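Local structure of replicative DNA helicase (Helicobacter pylori, 3GXV) at residues Asp2-Lys5 with His6-Leu10; Val22-Asn25 with His26-Glu29; Asn45-Phe48 with Phe49-Ala52; Glu64-Ile67 with Arg68-Met71; Leu113-Thr116 with Ile117-Ala121. The protein probably unwinds duplex DNA at the replication fork as a hexameric, ATP-driven helicase, and interacts with primase through its N-terminal domain. One frame throughout, in Å; residues are numbered along the deposited sequence.

Interaction 1 (Asp2-Lys5 with His6-Leu10)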
loop_
_atom_site.group_PDB
_atom_site.type_symbol
_atom_site.label_atom_id
_atom_site.label_comp_id
_atom_site.label_asym_id
_atom_site.label_seq_id
_atom_site.Cartn_x
_atom_site.Cartn_y
_atom_site.Cartn_z
ATOM N N ASP B 2 -28.863 3.028 -21.933
ATOM C CA ASP B 2 -29.113 4.463 -21.952
ATOM C C ASP B 2 -27.749 5.151 -21.990
ATOM O O ASP B 2 -26.788 4.658 -21.395
ATOM C CB ASP B 2 -29.891 4.883 -20.701
ATOM C CG ASP B 2 -29.907 6.387 -20.502
ATOM O OD1 ASP B 2 -30.322 7.118 -21.426
ATOM O OD2 ASP B 2 -29.506 6.841 -19.414
ATOM N N HIS B 3 -27.654 6.275 -22.696
ATOM C CA HIS B 3 -26.377 6.965 -22.783
ATOM C C HIS B 3 -25.892 7.477 -21.425
ATOM O O HIS B 3 -24.703 7.428 -21.122
ATOM C CB HIS B 3 -26.451 8.126 -23.775
ATOM C CG HIS B 3 -25.141 8.834 -23.957
ATOM N ND1 HIS B 3 -24.015 8.195 -24.424
ATOM C CD2 HIS B 3 -24.768 10.098 -23.664
ATOM C CE1 HIS B 3 -22.996 9.034 -24.409
ATOM N NE2 HIS B 3 -23.425 10.201 -23.949
ATOM N N LEU B 4 -26.822 7.972 -20.616
ATOM C CA LEU B 4 -26.502 8.492 -19.294
ATOM C C LEU B 4 -26.004 7.354 -18.423
ATOM O O LEU B 4 -24.930 7.438 -17.824
ATOM C CB LEU B 4 -27.748 9.111 -18.657
ATOM C CG LEU B 4 -27.585 9.635 -17.230
ATOM C CD1 LEU B 4 -26.493 10.683 -17.196
ATOM C CD2 LEU B 4 -28.902 10.219 -16.747
ATOM N N LYS B 5 -26.810 6.298 -18.356
ATOM C CA LYS B 5 -26.500 5.105 -17.580
ATOM C C LYS B 5 -25.094 4.612 -17.904
ATOM O O LYS B 5 -24.314 4.299 -17.012
ATOM C CB LYS B 5 -27.504 3.999 -17.908
ATOM C CG LYS B 5 -27.145 2.643 -17.320
ATOM C CD LYS B 5 -27.652 1.515 -18.201
ATOM C CE LYS B 5 -26.922 1.498 -19.539
ATOM N NZ LYS B 5 -25.452 1.261 -19.385
ATOM N N HIS B 6 -24.798 4.534 -19.198
ATOM C CA HIS B 6 -23.504 4.081 -19.697
ATOM C C HIS B 6 -22.371 4.891 -19.097
ATOM O O HIS B 6 -21.422 4.337 -18.541
ATOM C CB HIS B 6 -23.459 4.201 -21.220
ATOM C CG HIS B 6 -22.129 3.862 -21.810
ATOM N ND1 HIS B 6 -21.579 2.601 -21.732
ATOM C CD2 HIS B 6 -21.225 4.627 -22.476
ATOM C CE1 HIS B 6 -20.398 2.602 -22.325
ATOM N NE2 HIS B 6 -20.160 3.817 -22.785
ATOM N N LEU B 7 -22.476 6.206 -19.226
ATOM C CA LEU B 7 -21.467 7.111 -18.704
ATOM C C LEU B 7 -21.263 6.871 -17.220
ATOM O O LEU B 7 -20.132 6.810 -16.759
ATOM C CB LEU B 7 -21.884 8.567 -18.938
ATOM C CG LEU B 7 -21.708 9.064 -20.370
ATOM C CD1 LEU B 7 -22.262 10.473 -20.515
ATOM C CD2 LEU B 7 -20.240 9.003 -20.727
ATOM N N GLN B 8 -22.368 6.753 -16.488
ATOM C CA GLN B 8 -22.346 6.527 -15.045
ATOM C C GLN B 8 -21.653 5.198 -14.756
ATOM O O GLN B 8 -20.966 5.052 -13.757
ATOM C CB GLN B 8 -23.782 6.516 -14.493
ATOM C CG GLN B 8 -24.556 7.835 -14.753
ATOM C CD GLN B 8 -26.005 7.816 -14.267
ATOM O OE1 GLN B 8 -26.739 6.861 -14.500
ATOM N NE2 GLN B 8 -26.420 8.883 -13.608
ATOM N N GLN B 9 -21.842 4.249 -15.667
ATOM C CA GLN B 9 -21.274 2.909 -15.594
ATOM C C GLN B 9 -19.751 2.977 -15.755
ATOM O O GLN B 9 -19.012 2.277 -15.066
ATOM C CB GLN B 9 -21.901 2.065 -16.707
ATOM C CG GLN B 9 -21.413 0.635 -16.856
ATOM C CD GLN B 9 -22.050 -0.034 -18.068
ATOM O OE1 GLN B 9 -23.275 -0.123 -18.166
ATOM N NE2 GLN B 9 -21.224 -0.489 -19.002
ATOM N N LEU B 10 -19.295 3.830 -16.667
ATOM C CA LEU B 10 -17.876 4.014 -16.927
ATOM C C LEU B 10 -17.189 4.598 -15.691
ATOM O O LEU B 10 -16.099 4.163 -15.294
ATOM C CB LEU B 10 -17.686 4.957 -18.112
ATOM C CG LEU B 10 -17.259 4.320 -19.436
ATOM C CD1 LEU B 10 -17.180 5.398 -20.523
ATOM C CD2 LEU B 10 -15.909 3.627 -19.245
#

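Interaction 2 (Val22-Asn25 with His26-Glu29)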
loop_
_atom_site.group_PDB
_atom_site.type_symbol
_atom_site.label_atom_id
_atom_site.label_comp_id
_atom_site.label_asym_id
_atom_site.label_seq_id
_atom_site.Cartn_x
_atom_site.Cartn_y
_atom_site.Cartn_z
ATOM N N VAL B 22 -6.006 -0.835 -4.821
ATOM C CA VAL B 22 -5.741 -0.502 -3.427
ATOM C C VAL B 22 -5.731 -1.762 -2.563
ATOM O O VAL B 22 -5.085 -1.803 -1.522
ATOM C CB VAL B 22 -6.793 0.495 -2.893
ATOM C CG1 VAL B 22 -6.639 0.679 -1.388
ATOM C CG2 VAL B 22 -6.634 1.839 -3.606
ATOM N N LEU B 23 -6.453 -2.785 -3.009
ATOM C CA LEU B 23 -6.532 -4.072 -2.310
ATOM C C LEU B 23 -5.325 -4.956 -2.663
ATOM O O LEU B 23 -4.836 -5.727 -1.830
ATOM C CB LEU B 23 -7.826 -4.795 -2.685
ATOM C CG LEU B 23 -7.801 -6.313 -2.514
ATOM C CD1 LEU B 23 -7.540 -6.668 -1.056
ATOM C CD2 LEU B 23 -9.121 -6.892 -2.989
ATOM N N ALA B 24 -4.868 -4.849 -3.908
ATOM C CA ALA B 24 -3.708 -5.602 -4.367
ATOM C C ALA B 24 -2.822 -4.657 -5.164
ATOM O O ALA B 24 -2.882 -4.638 -6.394
ATOM C CB ALA B 24 -4.139 -6.775 -5.237
ATOM N N ASN B 25 -2.004 -3.875 -4.458
ATOM C CA ASN B 25 -1.111 -2.898 -5.090
ATOM C C ASN B 25 -0.293 -3.461 -6.258
ATOM O O ASN B 25 0.224 -2.707 -7.084
ATOM C CB ASN B 25 -0.182 -2.292 -4.029
ATOM C CG ASN B 25 -0.945 -1.528 -2.961
ATOM O OD1 ASN B 25 -2.109 -1.816 -2.695
ATOM N ND2 ASN B 25 -0.293 -0.554 -2.339
ATOM N N HIS B 26 -0.191 -4.784 -6.340
ATOM C CA HIS B 26 0.573 -5.400 -7.418
ATOM C C HIS B 26 -0.203 -5.369 -8.733
ATOM O O HIS B 26 0.391 -5.397 -9.812
ATOM C CB HIS B 26 0.942 -6.848 -7.058
ATOM C CG HIS B 26 -0.138 -7.851 -7.349
ATOM N ND1 HIS B 26 -0.439 -8.275 -8.625
ATOM C CD2 HIS B 26 -0.965 -8.532 -6.522
ATOM C CE1 HIS B 26 -1.402 -9.176 -8.573
ATOM N NE2 HIS B 26 -1.740 -9.350 -7.306
ATOM N N LYS B 27 -1.528 -5.295 -8.641
ATOM C CA LYS B 27 -2.373 -5.270 -9.830
ATOM C C LYS B 27 -2.173 -4.015 -10.653
ATOM O O LYS B 27 -2.684 -3.916 -11.777
ATOM C CB LYS B 27 -3.851 -5.376 -9.449
ATOM C CG LYS B 27 -4.369 -6.795 -9.190
ATOM C CD LYS B 27 -5.823 -6.756 -8.740
ATOM C CE LYS B 27 -6.416 -8.149 -8.550
ATOM N NZ LYS B 27 -6.738 -8.810 -9.841
ATOM N N ILE B 28 -1.420 -3.064 -10.110
ATOM C CA ILE B 28 -1.203 -1.800 -10.803
ATOM C C ILE B 28 -0.306 -1.960 -12.021
ATOM O O ILE B 28 -0.374 -1.174 -12.963
ATOM C CB ILE B 28 -0.618 -0.723 -9.839
ATOM C CG1 ILE B 28 -0.808 0.672 -10.444
ATOM C CG2 ILE B 28 0.862 -0.978 -9.585
ATOM C CD1 ILE B 28 -0.387 1.807 -9.517
ATOM N N GLU B 29 0.523 -2.995 -12.008
ATOM C CA GLU B 29 1.434 -3.256 -13.121
ATOM C C GLU B 29 0.633 -3.739 -14.326
ATOM O O GLU B 29 0.840 -3.290 -15.457
ATOM C CB GLU B 29 2.459 -4.312 -12.702
ATOM C CG GLU B 29 3.167 -3.946 -11.404
ATOM C CD GLU B 29 3.828 -5.128 -10.723
ATOM O OE1 GLU B 29 4.308 -4.955 -9.582
ATOM O OE2 GLU B 29 3.867 -6.223 -11.327
#

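Interaction 3 (Asn45-Phe48 with Phe49-Ala52)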
loop_
_atom_site.group_PDB
_atom_site.type_symbol
_atom_site.label_atom_id
_atom_site.label_comp_id
_atom_site.label_asym_id
_atom_site.label_seq_id
_atom_site.Cartn_x
_atom_site.Cartn_y
_atom_site.Cartn_z
ATOM N N ASN B 45 -10.091 10.363 -11.251
ATOM C CA ASN B 45 -9.711 8.956 -11.182
ATOM C C ASN B 45 -8.367 8.775 -11.866
ATOM O O ASN B 45 -7.566 7.940 -11.462
ATOM C CB ASN B 45 -10.756 8.068 -11.863
ATOM C CG ASN B 45 -12.066 7.990 -11.085
ATOM O OD1 ASN B 45 -12.125 8.322 -9.899
ATOM N ND2 ASN B 45 -13.119 7.537 -11.750
ATOM N N GLY B 46 -8.136 9.547 -12.927
ATOM C CA GLY B 46 -6.864 9.481 -13.620
ATOM C C GLY B 46 -5.802 10.062 -12.699
ATOM O O GLY B 46 -4.708 9.509 -12.553
ATOM N N LEU B 47 -6.118 11.188 -12.068
ATOM C CA LEU B 47 -5.183 11.830 -11.153
ATOM C C LEU B 47 -4.786 10.827 -10.066
ATOM O O LEU B 47 -3.610 10.748 -9.671
ATOM C CB LEU B 47 -5.819 13.084 -10.531
ATOM C CG LEU B 47 -5.000 13.941 -9.546
ATOM C CD1 LEU B 47 -3.545 14.014 -9.990
ATOM C CD2 LEU B 47 -5.607 15.346 -9.459
ATOM N N PHE B 48 -5.778 10.068 -9.592
ATOM C CA PHE B 48 -5.560 9.044 -8.574
ATOM C C PHE B 48 -4.609 7.988 -9.144
ATOM O O PHE B 48 -3.605 7.659 -8.521
ATOM C CB PHE B 48 -6.879 8.369 -8.195
ATOM C CG PHE B 48 -6.766 7.414 -7.039
ATOM C CD1 PHE B 48 -6.944 7.859 -5.742
ATOM C CD2 PHE B 48 -6.506 6.060 -7.252
ATOM C CE1 PHE B 48 -6.864 6.969 -4.666
ATOM C CE2 PHE B 48 -6.424 5.166 -6.187
ATOM C CZ PHE B 48 -6.608 5.620 -4.892
ATOM N N PHE B 49 -4.928 7.469 -10.328
ATOM C CA PHE B 49 -4.081 6.465 -10.972
ATOM C C PHE B 49 -2.634 6.969 -11.063
ATOM O O PHE B 49 -1.674 6.209 -10.926
ATOM C CB PHE B 49 -4.602 6.151 -12.382
ATOM C CG PHE B 49 -3.991 4.916 -12.997
ATOM C CD1 PHE B 49 -4.061 3.688 -12.336
ATOM C CD2 PHE B 49 -3.310 4.988 -14.211
ATOM C CE1 PHE B 49 -3.461 2.558 -12.874
ATOM C CE2 PHE B 49 -2.703 3.854 -14.758
ATOM C CZ PHE B 49 -2.777 2.645 -14.088
ATOM N N GLU B 50 -2.503 8.269 -11.289
ATOM C CA GLU B 50 -1.217 8.929 -11.433
ATOM C C GLU B 50 -0.418 8.865 -10.137
ATOM O O GLU B 50 0.733 8.425 -10.125
ATOM C CB GLU B 50 -1.467 10.381 -11.823
ATOM C CG GLU B 50 -0.331 11.129 -12.501
ATOM C CD GLU B 50 -0.726 12.574 -12.758
ATOM O OE1 GLU B 50 -0.681 13.375 -11.801
ATOM O OE2 GLU B 50 -1.119 12.902 -13.901
ATOM N N ILE B 51 -1.033 9.310 -9.043
ATOM C CA ILE B 51 -0.367 9.297 -7.747
ATOM C C ILE B 51 -0.018 7.864 -7.357
ATOM O O ILE B 51 1.014 7.616 -6.726
ATOM C CB ILE B 51 -1.253 9.930 -6.650
ATOM C CG1 ILE B 51 -1.483 11.418 -6.950
ATOM C CG2 ILE B 51 -0.583 9.776 -5.296
ATOM C CD1 ILE B 51 -2.647 12.041 -6.173
ATOM N N ALA B 52 -0.871 6.922 -7.745
ATOM C CA ALA B 52 -0.641 5.522 -7.422
ATOM C C ALA B 52 0.578 5.017 -8.179
ATOM O O ALA B 52 1.450 4.371 -7.601
ATOM C CB ALA B 52 -1.873 4.683 -7.770
#

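Interaction 4 (Glu64-Ile67 with Arg68-Met71)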
loop_
_atom_site.group_PDB
_atom_site.type_symbol
_atom_site.label_atom_id
_atom_site.label_comp_id
_atom_site.label_asym_id
_atom_site.label_seq_id
_atom_site.Cartn_x
_atom_site.Cartn_y
_atom_site.Cartn_z
ATOM N N GLU B 64 -5.170 4.807 1.654
ATOM C CA GLU B 64 -5.805 6.072 1.980
ATOM C C GLU B 64 -4.787 7.089 2.501
ATOM O O GLU B 64 -4.768 8.243 2.055
ATOM C CB GLU B 64 -6.901 5.846 3.019
ATOM C CG GLU B 64 -8.274 6.299 2.549
ATOM C CD GLU B 64 -9.369 6.000 3.549
ATOM O OE1 GLU B 64 -9.513 4.825 3.941
ATOM O OE2 GLU B 64 -10.090 6.939 3.938
ATOM N N ASN B 65 -3.942 6.653 3.438
ATOM C CA ASN B 65 -2.915 7.520 4.028
ATOM C C ASN B 65 -1.985 8.132 2.991
ATOM O O ASN B 65 -1.977 9.337 2.800
ATOM C CB ASN B 65 -2.093 6.747 5.077
ATOM C CG ASN B 65 -0.814 7.477 5.492
ATOM O OD1 ASN B 65 -0.776 8.702 5.548
ATOM N ND2 ASN B 65 0.232 6.716 5.802
ATOM N N PHE B 66 -1.211 7.306 2.305
ATOM C CA PHE B 66 -0.273 7.830 1.327
ATOM C C PHE B 66 -0.853 8.504 0.091
ATOM O O PHE B 66 -0.206 9.371 -0.502
ATOM C CB PHE B 66 0.685 6.725 0.938
ATOM C CG PHE B 66 1.526 6.251 2.088
ATOM C CD1 PHE B 66 2.506 7.075 2.629
ATOM C CD2 PHE B 66 1.303 5.004 2.664
ATOM C CE1 PHE B 66 3.249 6.669 3.719
ATOM C CE2 PHE B 66 2.043 4.590 3.756
ATOM C CZ PHE B 66 3.018 5.424 4.287
ATOM N N ILE B 67 -2.071 8.130 -0.297
ATOM C CA ILE B 67 -2.671 8.747 -1.470
ATOM C C ILE B 67 -2.909 10.203 -1.143
ATOM O O ILE B 67 -2.690 11.076 -1.973
ATOM C CB ILE B 67 -4.015 8.088 -1.856
ATOM C CG1 ILE B 67 -3.771 6.696 -2.431
ATOM C CG2 ILE B 67 -4.746 8.954 -2.862
ATOM C CD1 ILE B 67 -2.950 6.696 -3.705
ATOM N N ARG B 68 -3.334 10.462 0.085
ATOM C CA ARG B 68 -3.609 11.823 0.508
ATOM C C ARG B 68 -2.326 12.579 0.825
ATOM O O ARG B 68 -2.286 13.805 0.731
ATOM C CB ARG B 68 -4.517 11.819 1.728
ATOM C CG ARG B 68 -5.844 11.115 1.518
ATOM C CD ARG B 68 -6.898 11.744 2.411
ATOM N NE ARG B 68 -7.776 10.778 3.059
ATOM C CZ ARG B 68 -8.482 9.856 2.417
ATOM N NH1 ARG B 68 -8.414 9.761 1.097
ATOM N NH2 ARG B 68 -9.275 9.037 3.099
ATOM N N GLN B 69 -1.284 11.854 1.215
ATOM C CA GLN B 69 -0.011 12.491 1.512
ATOM C C GLN B 69 0.696 12.865 0.211
ATOM O O GLN B 69 1.326 13.910 0.124
ATOM C CB GLN B 69 0.894 11.555 2.327
ATOM C CG GLN B 69 0.626 11.547 3.823
ATOM C CD GLN B 69 1.742 10.866 4.608
ATOM O OE1 GLN B 69 2.912 11.220 4.468
ATOM N NE2 GLN B 69 1.384 9.895 5.440
ATOM N N LYS B 70 0.574 12.014 -0.804
ATOM C CA LYS B 70 1.235 12.253 -2.088
ATOM C C LYS B 70 0.436 13.102 -3.084
ATOM O O LYS B 70 0.817 13.220 -4.249
ATOM C CB LYS B 70 1.607 10.919 -2.740
ATOM C CG LYS B 70 2.808 11.006 -3.666
ATOM C CD LYS B 70 4.086 11.291 -2.873
ATOM C CE LYS B 70 5.232 11.644 -3.795
ATOM N NZ LYS B 70 4.902 12.860 -4.588
ATOM N N MET B 71 -0.667 13.692 -2.632
ATOM C CA MET B 71 -1.483 14.542 -3.495
ATOM C C MET B 71 -0.794 15.896 -3.702
ATOM O O MET B 71 -0.473 16.592 -2.741
ATOM C CB MET B 71 -2.871 14.737 -2.884
ATOM C CG MET B 71 -3.965 13.945 -3.592
ATOM S SD MET B 71 -5.611 14.365 -2.985
ATOM C CE MET B 71 -6.075 12.836 -2.237
#

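Interaction 5 (Leu113-Thr116 with Ile117-Ala121)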
loop_
_atom_site.group_PDB
_atom_site.type_symbol
_atom_site.label_atom_id
_atom_site.label_comp_id
_atom_site.label_asym_id
_atom_site.label_seq_id
_atom_site.Cartn_x
_atom_site.Cartn_y
_atom_site.Cartn_z
ATOM N N LEU B 113 -10.803 13.481 -32.673
ATOM C CA LEU B 113 -10.155 13.593 -33.974
ATOM C C LEU B 113 -11.207 13.827 -35.055
ATOM O O LEU B 113 -10.945 14.494 -36.052
ATOM C CB LEU B 113 -9.367 12.315 -34.276
ATOM C CG LEU B 113 -8.652 12.201 -35.625
ATOM C CD1 LEU B 113 -7.629 13.302 -35.742
ATOM C CD2 LEU B 113 -7.977 10.824 -35.744
ATOM N N ALA B 114 -12.396 13.267 -34.856
ATOM C CA ALA B 114 -13.477 13.459 -35.810
ATOM C C ALA B 114 -13.825 14.940 -35.870
ATOM O O ALA B 114 -14.042 15.485 -36.943
ATOM C CB ALA B 114 -14.695 12.667 -35.388
ATOM N N ASN B 115 -13.870 15.588 -34.714
ATOM C CA ASN B 115 -14.204 17.007 -34.649
ATOM C C ASN B 115 -13.154 17.943 -35.201
ATOM O O ASN B 115 -13.488 18.964 -35.805
ATOM C CB ASN B 115 -14.507 17.418 -33.215
ATOM C CG ASN B 115 -15.780 16.812 -32.710
ATOM O OD1 ASN B 115 -16.653 16.439 -33.499
ATOM N ND2 ASN B 115 -15.912 16.724 -31.389
ATOM N N THR B 116 -11.883 17.617 -34.984
ATOM C CA THR B 116 -10.827 18.475 -35.493
ATOM C C THR B 116 -10.805 18.321 -37.011
ATOM O O THR B 116 -10.467 19.262 -37.719
ATOM C CB THR B 116 -9.433 18.127 -34.905
ATOM O OG1 THR B 116 -8.908 16.958 -35.549
ATOM C CG2 THR B 116 -9.530 17.875 -33.411
ATOM N N ILE B 117 -11.169 17.140 -37.508
ATOM C CA ILE B 117 -11.201 16.908 -38.951
ATOM C C ILE B 117 -12.356 17.676 -39.589
ATOM O O ILE B 117 -12.213 18.214 -40.692
ATOM C CB ILE B 117 -11.334 15.405 -39.295
ATOM C CG1 ILE B 117 -9.999 14.701 -39.045
ATOM C CG2 ILE B 117 -11.729 15.226 -40.755
ATOM C CD1 ILE B 117 -10.039 13.188 -39.277
ATOM N N ARG B 118 -13.494 17.729 -38.899
ATOM C CA ARG B 118 -14.648 18.463 -39.404
ATOM C C ARG B 118 -14.372 19.966 -39.324
ATOM O O ARG B 118 -14.573 20.695 -40.290
ATOM C CB ARG B 118 -15.911 18.121 -38.602
ATOM C CG ARG B 118 -16.681 16.923 -39.132
ATOM C CD ARG B 118 -17.999 16.672 -38.375
ATOM N NE ARG B 118 -19.024 17.701 -38.587
ATOM C CZ ARG B 118 -19.625 17.950 -39.750
ATOM N NH1 ARG B 118 -19.304 17.249 -40.820
ATOM N NH2 ARG B 118 -20.559 18.890 -39.846
ATOM N N GLU B 119 -13.909 20.420 -38.161
ATOM C CA GLU B 119 -13.599 21.832 -37.949
ATOM C C GLU B 119 -12.534 22.311 -38.924
ATOM O O GLU B 119 -12.709 23.325 -39.594
ATOM C CB GLU B 119 -13.140 22.052 -36.507
ATOM C CG GLU B 119 -14.287 22.190 -35.517
ATOM C CD GLU B 119 -13.961 21.618 -34.145
ATOM O OE1 GLU B 119 -12.791 21.730 -33.713
ATOM O OE2 GLU B 119 -14.879 21.070 -33.498
ATOM N N GLN B 120 -11.426 21.587 -38.992
ATOM C CA GLN B 120 -10.355 21.930 -39.916
ATOM C C GLN B 120 -10.712 21.316 -41.266
ATOM O O GLN B 120 -10.134 20.316 -41.690
ATOM C CB GLN B 120 -9.019 21.370 -39.428
ATOM C CG GLN B 120 -7.880 21.580 -40.412
ATOM C CD GLN B 120 -7.543 23.046 -40.625
ATOM O OE1 GLN B 120 -6.713 23.389 -41.471
ATOM N NE2 GLN B 120 -8.181 23.920 -39.854
ATOM N N ALA B 121 -11.691 21.926 -41.924
ATOM C CA ALA B 121 -12.176 21.477 -43.223
ATOM C C ALA B 121 -13.219 22.495 -43.640
ATOM O O ALA B 121 -13.470 22.716 -44.824
ATOM C CB ALA B 121 -12.804 20.108 -43.102
#

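Interaction 1 (Asp2-Lys5 with His6-Leu10)
Asp2 O accepts from His6 N at 3.0 Å, and this first turn sets the pattern for Asp2-Lys5 and His6-Leu10, one unbroken run of chain at the start of helix 3-23. Leu7 N then bonds to His3 O, Gln8 N to Leu4 O and Gln9 N to Lys5 O; the last is the most bent of the four, with an N-H...O angle of 138°. Asp2 occupies the N-cap: its OD2 takes the amide hydrogen of Lys5 N at 2.9 Å, reached from above the carboxylate plane. A carboxylate at this place is a textbook helix start, since it satisfies an amide of the first turn, which has no carbonyl of a preceding helical turn to bond to, and its negative charge would suit the positive end of the helix dipole. Side chains four residues apart then line up in pairs. Leu7 lays CG over one face of the His3 ring, offset toward its rim, while its CD1 comes to 3.6 Å from His3 NE2. On another side of the helix, Leu4 CG meets the amide carbon of Gln8, CD, at 3.8 Å. Lys5 and Gln9 run alongside each other in the same direction; bends at chi3 and chi4 (67° and 62°) swing the ammonium round to Gln9 OE1, where NZ makes a weak hydrogen bond at 2.9 Å. The other end of that amide, Gln9 NE2, donates to Glu100 on helix 95-119.

Interaction 2 (Val22-Asn25 with His26-Glu29)
Ala24 O receives the amide hydrogen of Lys27 N at 2.7 Å, closing a tight reversal between the end of helix 3-23 and the start of helix 27-32. The side chain of Lys27 runs back along this bend. Its CB rests 3.3 Å from Ala24 O, beside the very carbonyl its backbone holds. The next carbon, CG, sits over one face of the neighbouring His26 ring, offset toward the rim, and is also near the Ala24 methyl. CD passes that methyl at 3.9 Å, CD to Ala24 CB, before the chain turns at chi4 (-76°) and NZ leaves the turn to form a salt bridge with Glu119 of the second subunit. His26 shares that acidic partner: its NE2 hydrogen-bonds the other carboxylate oxygen of the same Glu119. In His26, chi1 at 84° sets CG between the backbone N and the carbonyl carbon, which brings ring atom CD2 to 3.8 Å from Ala24 CB. Ala24 therefore packs against two side chains that bond to Glu119 of the second subunit. Beyond the turn, Ile28 CG2 lies 3.1 Å from Asn25 O, and Ile28 N makes a weak, long bond to the same carbonyl. The residues from Ala24 to Lys27 form a type I beta turn, here serving as a helix-to-helix corner whose histidine and lysine side chains contribute to the subunit interface.

Interaction 3 (Asn45-Phe48 with Phe49-Ala52)
Phe49 N donates to Asn45 O at 2.9 Å, the first of four successive i to i+4 bonds in this part of helix 43-57, whose residues here are mostly buried in this all-helical domain. The CB of Phe49 lies against the carbonyl oxygens of both Gly46 and Asn45, but the ring turns away from them to meet Phe40 and pack on helices 3-23 and 27-32. Glu50 continues the spiral with N to Gly46 O. Its CG stands anti to the backbone N (chi1 -159°), and the extended chain crosses Leu47 at an angle. Ile51 N bonds to Leu47 O at 3.0 Å, and the same carbonyl lies beside Ile51 CG1 at 3.5 Å; the methyl ends of Leu47 and Ile51 barely meet. Finally Ala52 N binds Phe48 O nearly head-on, and its CB points back at that oxygen from 3.5 Å. Phe48 itself carries its ring away from this strip, toward Leu18 and Ile85, so the two adjacent phenylalanines serve different neighbours. The one polar side-chain tip in the set of close approaches is that of Glu50, whose OE1 stops 3.4 Å from Leu47 CD1.

Interaction 4 (Glu64-Ile67 with Arg68-Met71)
Glu64 and Arg68 form the charged pair of this short helix, a salt bridge modelled with OE2 only 2.4 Å from NH2, a separation too short to trust in detail. The pairing rests rather on the course of the two side chains, which run alongside each other in the same direction, the carboxylate and guanidinium planes 64° apart. The amides come next: Gln69 NE2 donates to Asn65 OD1 in a very short bond of 2.5 Å, and the two amide planes are inclined by 44°. Gln11 of the second subunit accepts from both Gln69 NE2 and Asn65 ND2, so one amide oxygen spans the pair. Asn65 ND2 also stands 3.3 Å above the centre of the Phe66 ring. Backbone bonds hold the turn, from Arg68 N to Glu64 O, Gln69 N to Asn65 O and Lys70 N to Phe66 O. Apolar contact is slight: Ile67 CG2 meets Met71 CE at 4.2 Å, and Met71, just past the helix end, packs on Ile51 and Leu82. Phe66 meets Tyr41 and Tyr42 of the second subunit. Helix 64-69 is thus a short helix with two packed sides, Ile67 turned toward helix 43-57 while Asn65, Phe66 and Gln69 belong to the interface with the second subunit.

Interaction 5 (Leu113-Thr116 with Ile117-Ala121)
Helix 95-119 ends in the run from Leu113-Thr116 into Ile117-Ala121. Leu113 O is gripped twice, by Ile117 N at 3.0 Å and by the hydroxyl of Thr116, whose OG1 donates at 3.2 Å. Both donors reach it from the same face of the carbonyl plane. The hydroxyl gets there because chi1 of 77° tucks OG1 between the backbone N and the carbonyl carbon, turning it back along the helix. Ile117 CG1 also lies against that oxygen, at 3.1 Å, and the outer methyl of the isoleucine meets the leucine branch point, CD1 to CG, at 4.0 Å. Arg118 N and Glu119 N keep the ordinary helical pattern with Ala114 O and Asn115 O. Glu119 folds back over Asn115: its CD is 3.2 Å from Asn115 O, and OE2 comes to 3.7 Å from Asn115 CB, a carboxylate lying beside a carbonyl without a bond between them. Gln120 N makes the last i to i+4 bond of the helix, to Thr116 O at 2.8 Å, approaching from above the carbonyl plane. After it the chain leaves helical geometry, and Ala121 N turns back weakly to Glu119 O. An inverse gamma turn centred on Gln120 follows directly on the helix, a C-terminal ending that carries the chain off the helix axis.

In the fold
Each of the five contacts is local, and they follow one another in series, so none nests within or crosses another. Interaction 1 begins helix 3-23, and interaction 2, centred 26 Å away on the opposite side of the chain's centre, closes the corner into helix 27-32. Interaction 3 lies deepest, on helix 43-57; it touches interaction 2 through Ile28 against Ala52 and interaction 4 through Phe48 against Ile67 and Ile51 against Met71, tying three successive helices into one core. Interactions 2 and 4 both reach the second subunit. Interaction 5, at the end of helix 95-119, stands apart, its centre about 40 Å from that of interaction 4.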